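Local coordinates for anthranilate-CoA ligase (Stigmatella aurantiaca, PDB 4WV3), which is a member of the ANL superfamily of AMP-binding enzymes, with a large N-terminal part and a smaller C-terminal domain, at residues E17-L20 with P21-N25; T37-Q40 with V41-A45; A71-V74 with T75-G79; F148-W151 with I152-Q155; I185-A188 with H189-P193. All coordinates share one frame; numbering follows the deposited sequence.

Contact 1 of 5, residues E17-L20 with P21-N25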
# COMPACT_ATOMS: atom_id res chain seq x y z
N GLU A 17 -8.10 -11.49 -18.51
CA GLU A 17 -8.49 -12.24 -19.70
C GLU A 17 -7.47 -13.27 -20.19
O GLU A 17 -7.73 -13.98 -21.16
CB GLU A 17 -8.89 -11.29 -20.83
CG GLU A 17 -10.13 -10.47 -20.53
CD GLU A 17 -10.61 -9.66 -21.71
OE1 GLU A 17 -9.98 -9.74 -22.79
OE2 GLU A 17 -11.62 -8.94 -21.58
N ARG A 18 -6.32 -13.35 -19.53
CA ARG A 18 -5.34 -14.38 -19.87
C ARG A 18 -5.74 -15.70 -19.22
O ARG A 18 -5.12 -16.74 -19.45
CB ARG A 18 -3.93 -13.98 -19.43
CG ARG A 18 -3.74 -13.90 -17.92
CD ARG A 18 -2.48 -13.14 -17.54
NE ARG A 18 -1.26 -13.89 -17.81
CZ ARG A 18 -0.48 -13.72 -18.87
NH1 ARG A 18 -0.80 -12.81 -19.78
NH2 ARG A 18 0.62 -14.45 -19.02
N ASN A 19 -6.79 -15.65 -18.40
CA ASN A 19 -7.31 -16.84 -17.73
C ASN A 19 -8.49 -17.45 -18.48
O ASN A 19 -8.85 -18.60 -18.25
CB ASN A 19 -7.73 -16.50 -16.30
CG ASN A 19 -6.57 -16.03 -15.45
OD1 ASN A 19 -5.75 -16.83 -15.01
ND2 ASN A 19 -6.50 -14.73 -15.21
N LEU A 20 -9.09 -16.66 -19.36
CA LEU A 20 -10.22 -17.13 -20.15
C LEU A 20 -9.72 -17.78 -21.44
O LEU A 20 -8.75 -17.32 -22.04
CB LEU A 20 -11.18 -15.98 -20.47
CG LEU A 20 -12.02 -15.41 -19.32
CD1 LEU A 20 -12.56 -16.53 -18.44
CD2 LEU A 20 -11.23 -14.40 -18.49
N PRO A 21 -10.39 -18.87 -21.87
CA PRO A 21 -11.57 -19.43 -21.22
C PRO A 21 -11.25 -20.62 -20.31
O PRO A 21 -12.18 -21.22 -19.78
CB PRO A 21 -12.39 -19.93 -22.41
CG PRO A 21 -11.34 -20.40 -23.38
CD PRO A 21 -10.14 -19.49 -23.18
N VAL A 22 -9.98 -20.94 -20.13
CA VAL A 22 -9.59 -22.16 -19.42
C VAL A 22 -10.06 -22.19 -17.96
O VAL A 22 -10.53 -23.22 -17.47
CB VAL A 22 -8.07 -22.44 -19.52
CG1 VAL A 22 -7.26 -21.26 -19.00
CG2 VAL A 22 -7.71 -23.72 -18.77
N ARG A 23 -9.95 -21.06 -17.26
CA ARG A 23 -10.38 -20.99 -15.87
C ARG A 23 -11.68 -20.21 -15.73
O ARG A 23 -11.88 -19.49 -14.75
CB ARG A 23 -9.29 -20.34 -15.01
CG ARG A 23 -7.97 -21.08 -15.00
CD ARG A 23 -7.00 -20.42 -14.03
NE ARG A 23 -5.66 -21.00 -14.12
CZ ARG A 23 -4.70 -20.54 -14.92
NH1 ARG A 23 -4.94 -19.49 -15.70
NH2 ARG A 23 -3.51 -21.12 -14.94
N ALA A 24 -12.57 -20.37 -16.70
CA ALA A 24 -13.84 -19.65 -16.71
C ALA A 24 -14.71 -19.99 -15.49
O ALA A 24 -15.44 -19.13 -15.00
CB ALA A 24 -14.60 -19.94 -17.99
N ASN A 25 -14.61 -21.22 -15.02
CA ASN A 25 -15.46 -21.68 -13.92
C ASN A 25 -14.78 -21.75 -12.56
O ASN A 25 -15.40 -22.16 -11.57
CB ASN A 25 -16.11 -23.02 -14.26
CG ASN A 25 -17.27 -22.88 -15.22
OD1 ASN A 25 -17.49 -21.82 -15.80
ND2 ASN A 25 -18.03 -23.96 -15.40
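The backbone folds back on itself between N19 and R23: R23 N donates to N19 O over 2.9 Å with an N-H...O angle of 170°, nearly straight, while a cis peptide bond joins L20 to P21 inside the loop so closed. P21 to A24 then makes a type I beta turn, with A24 N bonded to P21 O at 3.2 Å. V22 leans in from the side, its CG1 lying 3.2 Å from the same N19 O that R23 N uses. The side chains of N19 and R23 follow the backbone pairing. R23 runs extended from CG to NE, and its NH1 comes to 2.9 Å from N19 OD1; the amide and guanidinium planes are turned 69° apart, so the two flat groups are far from stacked. The nitrogen of the N19 amide has its partners outside the loop: ND2 is hydrogen-bonded to W232 O, on helix 221-234, and to L16 O, on helix 14-17, and these two bonds orient the amide. Nearer the cis-proline, L20 sends CD1 to the A24 methyl, CD1 to CB 4.0 Å, a small apolar contact backed by R39 of helix 38-54, which touches L20, P21 and A24. This is a surface loop that carries the chain from helix 14-17 to strand 27-30, built around a cis-proline and a type I turn.

Contact 2 of 5, residues T37-Q40 with V41-A45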
# COMPACT_ATOMS: atom_id res chain seq x y z
N THR A 37 -16.74 -16.23 -10.48
CA THR A 37 -15.77 -16.94 -11.29
C THR A 37 -15.11 -15.96 -12.25
O THR A 37 -15.57 -14.82 -12.38
CB THR A 37 -16.43 -18.07 -12.10
OG1 THR A 37 -17.30 -17.51 -13.09
CG2 THR A 37 -17.22 -18.99 -11.19
N PHE A 38 -14.04 -16.39 -12.91
CA PHE A 38 -13.35 -15.53 -13.87
C PHE A 38 -14.26 -15.12 -15.02
O PHE A 38 -14.16 -14.00 -15.53
CB PHE A 38 -12.09 -16.22 -14.41
CG PHE A 38 -10.95 -16.25 -13.43
CD1 PHE A 38 -10.09 -15.17 -13.33
CD2 PHE A 38 -10.73 -17.36 -12.63
CE1 PHE A 38 -9.03 -15.20 -12.44
CE2 PHE A 38 -9.67 -17.39 -11.74
CZ PHE A 38 -8.82 -16.31 -11.64
N ARG A 39 -15.15 -16.02 -15.42
CA ARG A 39 -16.10 -15.73 -16.49
C ARG A 39 -17.11 -14.68 -16.04
O ARG A 39 -17.44 -13.76 -16.79
CB ARG A 39 -16.83 -17.01 -16.92
CG ARG A 39 -17.89 -16.79 -17.99
CD ARG A 39 -17.30 -16.13 -19.22
NE ARG A 39 -16.32 -16.98 -19.89
CZ ARG A 39 -15.49 -16.56 -20.84
NH1 ARG A 39 -15.53 -15.30 -21.24
NH2 ARG A 39 -14.63 -17.40 -21.39
N GLN A 40 -17.61 -14.82 -14.82
CA GLN A 40 -18.58 -13.89 -14.26
C GLN A 40 -18.00 -12.50 -14.08
O GLN A 40 -18.67 -11.49 -14.33
CB GLN A 40 -19.13 -14.41 -12.94
CG GLN A 40 -19.99 -15.65 -13.08
CD GLN A 40 -20.35 -16.29 -11.75
OE1 GLN A 40 -19.61 -16.15 -10.77
NE2 GLN A 40 -21.48 -16.98 -11.71
N VAL A 41 -16.74 -12.44 -13.64
CA VAL A 41 -16.04 -11.17 -13.50
C VAL A 41 -15.86 -10.51 -14.86
O VAL A 41 -16.07 -9.31 -15.01
CB VAL A 41 -14.66 -11.36 -12.83
CG1 VAL A 41 -13.87 -10.06 -12.86
CG2 VAL A 41 -14.83 -11.84 -11.40
N SER A 42 -15.48 -11.31 -15.85
CA SER A 42 -15.27 -10.81 -17.20
C SER A 42 -16.57 -10.31 -17.82
O SER A 42 -16.60 -9.27 -18.48
CB SER A 42 -14.65 -11.89 -18.09
OG SER A 42 -14.48 -11.41 -19.42
N ASN A 43 -17.66 -11.04 -17.59
CA ASN A 43 -18.97 -10.66 -18.10
C ASN A 43 -19.45 -9.34 -17.51
O ASN A 43 -19.92 -8.46 -18.23
CB ASN A 43 -20.00 -11.75 -17.84
CG ASN A 43 -19.75 -13.00 -18.66
OD1 ASN A 43 -19.13 -12.94 -19.72
ND2 ASN A 43 -20.24 -14.13 -18.17
N GLU A 44 -19.32 -9.21 -16.19
CA GLU A 44 -19.78 -8.01 -15.50
C GLU A 44 -18.91 -6.81 -15.87
O GLU A 44 -19.41 -5.69 -15.98
CB GLU A 44 -19.78 -8.24 -13.98
CG GLU A 44 -20.36 -7.08 -13.18
CD GLU A 44 -20.78 -7.50 -11.78
OE1 GLU A 44 -21.50 -8.51 -11.65
OE2 GLU A 44 -20.38 -6.81 -10.82
N ALA A 45 -17.62 -7.05 -16.06
CA ALA A 45 -16.70 -5.99 -16.45
C ALA A 45 -17.03 -5.48 -17.85
O ALA A 45 -16.95 -4.28 -18.12
CB ALA A 45 -15.26 -6.49 -16.39
O HOH W 1 -16.62 -12.86 -20.85
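V41 N donates to T37 O at 2.9 Å, the first of four such i to i+4 bonds between 37-40 and 41-45; S42 N to F38 O, N43 N to R39 O and E44 N to Q40 O follow. T37 is the N-cap of helix 38-54 and forms a capping box with Q40. Q40 N gives its hydrogen to T37 OG1 at 3.2 Å, and in return T37 N donates to Q40 OE1 at 2.9 Å. A chi1 of -68° sets the Q40 CG beside its own backbone N, and the extended chain beyond carries OE1 to T37 N. Farther out, one water is shared by three side chains. It accepts from R39 NH1 at 2.7 Å, in the guanidinium plane, and donates to N43 OD1 at 2.8 Å; S42 OG is a third partner at 3.0 Å. R39 reaches it by bending at chi2 and chi3, which lays its CG and CD along the N43 amide, CG to ND2 3.6 Å. E44 turns elsewhere, its carboxylate bonded to R34 and T75, while F38 packs against W232. The chemistry implies a helix start tied to its surroundings: Q40 N-H is met by T37 OG1 and R39 N by A24 O of the preceding loop, F38 shares a backbone bond with K26, and the polar flank is bridged through a single water.

Contact 3 of 5, residues A71-V74 with T75-G79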
# COMPACT_ATOMS: atom_id res chain seq x y z
N ALA A 71 -16.67 -7.11 -4.94
CA ALA A 71 -16.78 -7.60 -6.31
C ALA A 71 -17.03 -6.44 -7.27
O ALA A 71 -16.52 -6.43 -8.39
CB ALA A 71 -17.89 -8.62 -6.42
N GLU A 72 -17.81 -5.47 -6.81
CA GLU A 72 -18.15 -4.31 -7.64
C GLU A 72 -16.95 -3.41 -7.90
O GLU A 72 -16.89 -2.73 -8.92
CB GLU A 72 -19.29 -3.50 -7.00
CG GLU A 72 -20.65 -4.18 -7.03
CD GLU A 72 -20.79 -5.26 -5.98
OE1 GLU A 72 -19.96 -5.31 -5.05
OE2 GLU A 72 -21.75 -6.05 -6.07
N TRP A 73 -16.00 -3.41 -6.97
CA TRP A 73 -14.77 -2.65 -7.14
C TRP A 73 -13.97 -3.23 -8.30
O TRP A 73 -13.52 -2.50 -9.19
CB TRP A 73 -13.93 -2.68 -5.87
CG TRP A 73 -12.91 -1.58 -5.78
CD1 TRP A 73 -13.00 -0.44 -5.02
CD2 TRP A 73 -11.65 -1.50 -6.47
NE1 TRP A 73 -11.88 0.33 -5.19
CE2 TRP A 73 -11.04 -0.29 -6.07
CE3 TRP A 73 -10.99 -2.33 -7.37
CZ2 TRP A 73 -9.79 0.10 -6.56
CZ3 TRP A 73 -9.75 -1.93 -7.85
CH2 TRP A 73 -9.17 -0.73 -7.45
N VAL A 74 -13.80 -4.55 -8.29
CA VAL A 74 -12.99 -5.23 -9.29
C VAL A 74 -13.60 -5.14 -10.69
O VAL A 74 -12.90 -4.80 -11.65
CB VAL A 74 -12.78 -6.71 -8.93
CG1 VAL A 74 -12.01 -7.41 -10.03
CG2 VAL A 74 -12.05 -6.83 -7.60
N THR A 75 -14.89 -5.44 -10.81
CA THR A 75 -15.56 -5.42 -12.10
C THR A 75 -15.59 -4.01 -12.69
O THR A 75 -15.51 -3.84 -13.91
CB THR A 75 -16.99 -5.98 -12.01
OG1 THR A 75 -17.73 -5.28 -11.01
CG2 THR A 75 -16.96 -7.46 -11.67
N SER A 76 -15.70 -3.00 -11.83
CA SER A 76 -15.65 -1.62 -12.27
C SER A 76 -14.26 -1.29 -12.79
O SER A 76 -14.11 -0.67 -13.84
CB SER A 76 -16.03 -0.66 -11.14
OG SER A 76 -17.37 -0.84 -10.74
N PHE A 77 -13.25 -1.72 -12.05
CA PHE A 77 -11.85 -1.46 -12.41
C PHE A 77 -11.51 -2.01 -13.79
O PHE A 77 -10.99 -1.29 -14.64
CB PHE A 77 -10.91 -2.05 -11.36
CG PHE A 77 -9.46 -1.80 -11.64
CD1 PHE A 77 -8.86 -0.61 -11.26
CD2 PHE A 77 -8.68 -2.75 -12.29
CE1 PHE A 77 -7.52 -0.37 -11.51
CE2 PHE A 77 -7.35 -2.52 -12.55
CZ PHE A 77 -6.76 -1.33 -12.16
N PHE A 78 -11.79 -3.29 -14.01
CA PHE A 78 -11.47 -3.92 -15.29
C PHE A 78 -12.41 -3.47 -16.40
O PHE A 78 -12.08 -3.56 -17.58
CB PHE A 78 -11.44 -5.44 -15.16
CG PHE A 78 -10.17 -5.97 -14.56
CD1 PHE A 78 -9.02 -6.04 -15.32
CD2 PHE A 78 -10.13 -6.38 -13.24
CE1 PHE A 78 -7.84 -6.52 -14.78
CE2 PHE A 78 -8.95 -6.86 -12.69
CZ PHE A 78 -7.81 -6.94 -13.46
N GLY A 79 -13.59 -2.99 -16.02
CA GLY A 79 -14.51 -2.42 -16.98
C GLY A 79 -13.97 -1.11 -17.53
O GLY A 79 -14.08 -0.83 -18.72
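S76 OG donates to E72 O over 2.7 Å, nearly in line with the carbonyl bond, and S76 N reaches the same oxygen at 3.2 Å from above the carbonyl plane, so one backbone acceptor in helix 71-83 takes two donors. This helix is the crossover of the beta-alpha-beta unit made with strands 62-66 and 86-89. One residue earlier, T75 N donates to A71 O at 3.1 Å with an N-H...O angle of 173°. T75 OG1, held between its backbone N and carbonyl carbon by chi1 of 55°, stands near that oxygen too, but also has E44 OE2 as a hydrogen-bond partner. F77 N to W73 O and F78 N to V74 O continue the helical pattern. Outside the backbone, the side chains of W73 and F77 lie alongside each other and point the same way. Their rings are near parallel, planes at 14°, yet slid so far apart, 5.5 Å between centroids, that they hardly overlap; W73 CZ3 sits against F77 CB. V74 and F78 also run side by side, and both pack on L228 of helix 221-234, while W73 and S76 rest on L65 of strand 62-66. E72 sends its carboxylate away to R34. V74 CG1 meets the F78 ring at its edge, in the ring plane, 3.9 Å from CD2.

Contact 4 of 5, residues F148-W151 with I152-Q155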
# COMPACT_ATOMS: atom_id res chain seq x y z
N PHE A 148 -26.04 0.51 -9.43
CA PHE A 148 -25.06 -0.32 -10.14
C PHE A 148 -25.68 -1.47 -10.93
O PHE A 148 -25.42 -1.62 -12.12
CB PHE A 148 -24.00 -0.85 -9.16
CG PHE A 148 -22.87 -1.57 -9.84
CD1 PHE A 148 -21.81 -0.86 -10.38
CD2 PHE A 148 -22.86 -2.95 -9.92
CE1 PHE A 148 -20.76 -1.52 -11.00
CE2 PHE A 148 -21.81 -3.61 -10.53
CZ PHE A 148 -20.76 -2.90 -11.07
N ASN A 149 -26.49 -2.29 -10.26
CA ASN A 149 -27.10 -3.45 -10.89
C ASN A 149 -28.04 -3.09 -12.05
O ASN A 149 -28.02 -3.75 -13.09
CB ASN A 149 -27.84 -4.31 -9.86
CG ASN A 149 -26.90 -5.12 -9.00
OD1 ASN A 149 -25.77 -5.41 -9.40
ND2 ASN A 149 -27.36 -5.50 -7.81
N ASP A 150 -28.85 -2.06 -11.86
CA ASP A 150 -29.77 -1.61 -12.90
C ASP A 150 -29.00 -0.98 -14.06
O ASP A 150 -29.48 -0.94 -15.19
CB ASP A 150 -30.77 -0.60 -12.33
CG ASP A 150 -31.57 -1.16 -11.17
OD1 ASP A 150 -31.83 -2.38 -11.17
OD2 ASP A 150 -31.94 -0.38 -10.27
N TRP A 151 -27.81 -0.49 -13.76
CA TRP A 151 -26.98 0.22 -14.73
C TRP A 151 -26.29 -0.74 -15.69
O TRP A 151 -26.10 -0.43 -16.87
CB TRP A 151 -25.95 1.07 -13.98
CG TRP A 151 -25.00 1.83 -14.85
CD1 TRP A 151 -25.31 2.69 -15.86
CD2 TRP A 151 -23.57 1.82 -14.75
NE1 TRP A 151 -24.16 3.20 -16.41
CE2 TRP A 151 -23.08 2.69 -15.74
CE3 TRP A 151 -22.66 1.15 -13.92
CZ2 TRP A 151 -21.71 2.90 -15.93
CZ3 TRP A 151 -21.31 1.37 -14.11
CH2 TRP A 151 -20.85 2.24 -15.11
N ILE A 152 -25.93 -1.92 -15.20
CA ILE A 152 -25.21 -2.90 -16.01
C ILE A 152 -26.13 -3.98 -16.57
O ILE A 152 -25.71 -4.78 -17.41
CB ILE A 152 -24.10 -3.60 -15.20
CG1 ILE A 152 -24.70 -4.45 -14.08
CG2 ILE A 152 -23.13 -2.57 -14.63
CD1 ILE A 152 -23.69 -5.26 -13.30
N ARG A 153 -27.37 -4.00 -16.11
CA ARG A 153 -28.33 -5.04 -16.50
C ARG A 153 -28.62 -5.13 -18.01
O ARG A 153 -28.51 -6.22 -18.58
CB ARG A 153 -29.63 -4.92 -15.69
CG ARG A 153 -30.70 -5.92 -16.11
CD ARG A 153 -31.85 -5.96 -15.12
NE ARG A 153 -31.41 -6.44 -13.81
CZ ARG A 153 -31.32 -5.67 -12.73
NH1 ARG A 153 -31.64 -4.39 -12.79
NH2 ARG A 153 -30.92 -6.19 -11.57
N PRO A 154 -28.99 -4.01 -18.66
CA PRO A 154 -29.32 -4.16 -20.08
C PRO A 154 -28.09 -4.32 -20.97
O PRO A 154 -28.22 -4.69 -22.14
CB PRO A 154 -30.04 -2.86 -20.41
CG PRO A 154 -29.44 -1.87 -19.48
CD PRO A 154 -29.18 -2.62 -18.20
N GLN A 155 -26.91 -4.03 -20.43
CA GLN A 155 -25.68 -4.09 -21.21
C GLN A 155 -25.25 -5.53 -21.52
O GLN A 155 -25.33 -6.40 -20.65
CB GLN A 155 -24.55 -3.35 -20.49
CG GLN A 155 -24.82 -1.88 -20.24
CD GLN A 155 -24.93 -1.07 -21.53
OE1 GLN A 155 -24.50 -1.52 -22.59
NE2 GLN A 155 -25.49 0.13 -21.42
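I152 comes first, set against F148 and W151 at the end of the short helix 148-152, which follows strand 146-147, an edge strand of the parallel five-stranded sheet. Its N donates to F148 O at 3.1 Å. The two branches of its side chain part: CD1 meets F148 CE2 at 3.7 Å, while CG2 lies over one face of the F148 ring, offset toward the rim, and also touches W151 CE3 at 3.8 Å. F148 packs as well on E72, T75 and S76 of helix 71-83. With CG1 between the backbone N and the carbonyl carbon (chi1 66°), the isoleucine spreads over both aromatic side chains, which it crosses obliquely at F148 and near a right angle at W151. R153 follows; its N makes only a weak bond to N149 O. The side chain leaves anti to N, bends at chi3 and turns back alongside D150, where NH1 forms a salt bridge to OD1. N149 O lies above one guanidinium face, offset toward its rim. P154 puts its CD 3.5 Å from D150 O as the chain leaves the helix. Q155 brings CG to 3.9 Å from W151 O, and the backbone O of Q155 accepts from Q47 NE2 of helix 38-54. In the D150-R153 pair, OD1 uses its anti lone pair and stands 2.6 Å from NH1, just 2° out of the guanidinium plane.

Contact 5 of 5, residues I185-A188 with H189-P193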
# COMPACT_ATOMS: atom_id res chain seq x y z
N ILE A 185 -0.70 9.75 -9.30
CA ILE A 185 0.31 8.88 -9.90
C ILE A 185 -0.29 7.99 -10.98
O ILE A 185 -1.01 7.04 -10.67
CB ILE A 185 1.01 8.02 -8.83
CG1 ILE A 185 1.71 8.92 -7.81
CG2 ILE A 185 2.00 7.06 -9.48
CD1 ILE A 185 2.35 8.18 -6.66
N PRO A 186 -0.01 8.31 -12.25
CA PRO A 186 -0.51 7.54 -13.39
C PRO A 186 0.40 6.36 -13.75
O PRO A 186 1.63 6.51 -13.78
CB PRO A 186 -0.51 8.57 -14.52
CG PRO A 186 0.61 9.49 -14.17
CD PRO A 186 0.68 9.54 -12.67
N HIS A 187 -0.19 5.21 -14.01
CA HIS A 187 0.56 4.04 -14.46
C HIS A 187 0.02 3.51 -15.78
O HIS A 187 -1.17 3.60 -16.06
CB HIS A 187 0.53 2.93 -13.40
CG HIS A 187 1.58 3.08 -12.34
ND1 HIS A 187 2.92 2.84 -12.57
CD2 HIS A 187 1.48 3.45 -11.04
CE1 HIS A 187 3.60 3.06 -11.46
NE2 HIS A 187 2.75 3.43 -10.51
N ALA A 188 0.92 2.97 -16.60
CA ALA A 188 0.56 2.46 -17.91
C ALA A 188 0.11 1.01 -17.83
O ALA A 188 0.31 0.34 -16.81
CB ALA A 188 1.72 2.61 -18.88
N HIS A 189 -0.49 0.52 -18.92
CA HIS A 189 -0.93 -0.87 -19.00
C HIS A 189 0.21 -1.84 -18.76
O HIS A 189 0.03 -2.88 -18.12
CB HIS A 189 -1.56 -1.15 -20.37
CG HIS A 189 -2.84 -0.42 -20.62
ND1 HIS A 189 -4.08 -0.98 -20.40
CD2 HIS A 189 -3.08 0.84 -21.08
CE1 HIS A 189 -5.02 -0.11 -20.71
NE2 HIS A 189 -4.44 1.00 -21.12
N LYS A 190 1.40 -1.50 -19.26
CA LYS A 190 2.56 -2.37 -19.17
C LYS A 190 3.00 -2.65 -17.73
O LYS A 190 3.57 -3.70 -17.44
CB LYS A 190 3.74 -1.78 -19.96
CG LYS A 190 4.24 -0.44 -19.43
CD LYS A 190 5.53 -0.03 -20.11
CE LYS A 190 5.97 1.36 -19.67
NZ LYS A 190 6.16 1.45 -18.19
N ASP A 191 2.73 -1.70 -16.84
CA ASP A 191 3.20 -1.79 -15.46
C ASP A 191 2.57 -2.96 -14.70
O ASP A 191 3.17 -3.49 -13.76
CB ASP A 191 2.94 -0.48 -14.72
CG ASP A 191 3.65 0.69 -15.35
OD1 ASP A 191 4.72 0.48 -15.96
OD2 ASP A 191 3.15 1.83 -15.25
N TYR A 192 1.37 -3.35 -15.10
CA TYR A 192 0.63 -4.40 -14.39
C TYR A 192 1.19 -5.82 -14.58
O TYR A 192 1.45 -6.50 -13.59
CB TYR A 192 -0.87 -4.31 -14.70
CG TYR A 192 -1.54 -3.14 -14.02
CD1 TYR A 192 -2.34 -3.33 -12.90
CD2 TYR A 192 -1.36 -1.84 -14.48
CE1 TYR A 192 -2.95 -2.27 -12.27
CE2 TYR A 192 -1.97 -0.77 -13.86
CZ TYR A 192 -2.76 -0.99 -12.75
OH TYR A 192 -3.37 0.07 -12.12
N PRO A 193 1.38 -6.27 -15.83
CA PRO A 193 1.98 -7.60 -15.95
C PRO A 193 3.46 -7.60 -15.57
O PRO A 193 4.00 -8.63 -15.17
CB PRO A 193 1.81 -7.92 -17.44
CG PRO A 193 1.76 -6.60 -18.10
CD PRO A 193 1.04 -5.70 -17.15
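D191 reaches back to H187 and A188 at the end of strand 183-188. Starting at its CB, the nearest neighbour across the contact is A188 O, 3.5 Å away; D191 N, one step back on the main chain, donates to that same oxygen at 3.2 Å and closes a type I beta turn from A188 to D191. CG comes next, placed anti to the carbonyl carbon by chi1 of -61°, so that the carboxylate swings over toward the strand, with CG 3.6 Å from H187 ND1. At the tip, OD2 takes two hydrogen bonds: from A188 N at 2.8 Å and from H187 ND1 at 2.9 Å. These donors come from opposite faces of the carboxylate plane and both from well out of it. The imidazole meets OD2 within its own ring plane, yet the ring and carboxylate planes stand 89° apart. This strand-to-helix turn follows strand 183-188, which pairs antiparallel with strand 169-175; the H187 side chain lies about 8 Å from the bound 5'-O-[(S)-[(2-aminobenzoyl)oxy](hydroxy)phosphoryl]adenosine. A His-carboxylate bond on ND1 and a bond from NE2 to T320 O fix the ring's rotation. The other tip oxygen, OD1, is met on its syn side by K190 NZ at 2.8 Å in a salt bridge, and K190 also bonds to E371 O. Y192 brings its ring edge to A188 O, CD2 at 3.6 Å, while its hydroxyl pairs with S171.

Along the chain the five contacts come in series; none nests in or crosses another. Contact 1 closes the loop between helix 14-17 and strand 27-30, and contact 2 opens helix 38-54 beside it, A24 O lying 3.2 Å from R39 N. Contact 3, on the crossover helix 71-83, meets contact 2 where E44 OE2 approaches T75 OG1. Contact 4 ends helix 148-152 and packs through F148 on contacts 2 and 3, so three helices converge there. Contact 5, at the turn from strand 183-188 into helix 191-204, touches contact 3 through Y192 and F77 and lies closer to the bound ligand than contact 3 does.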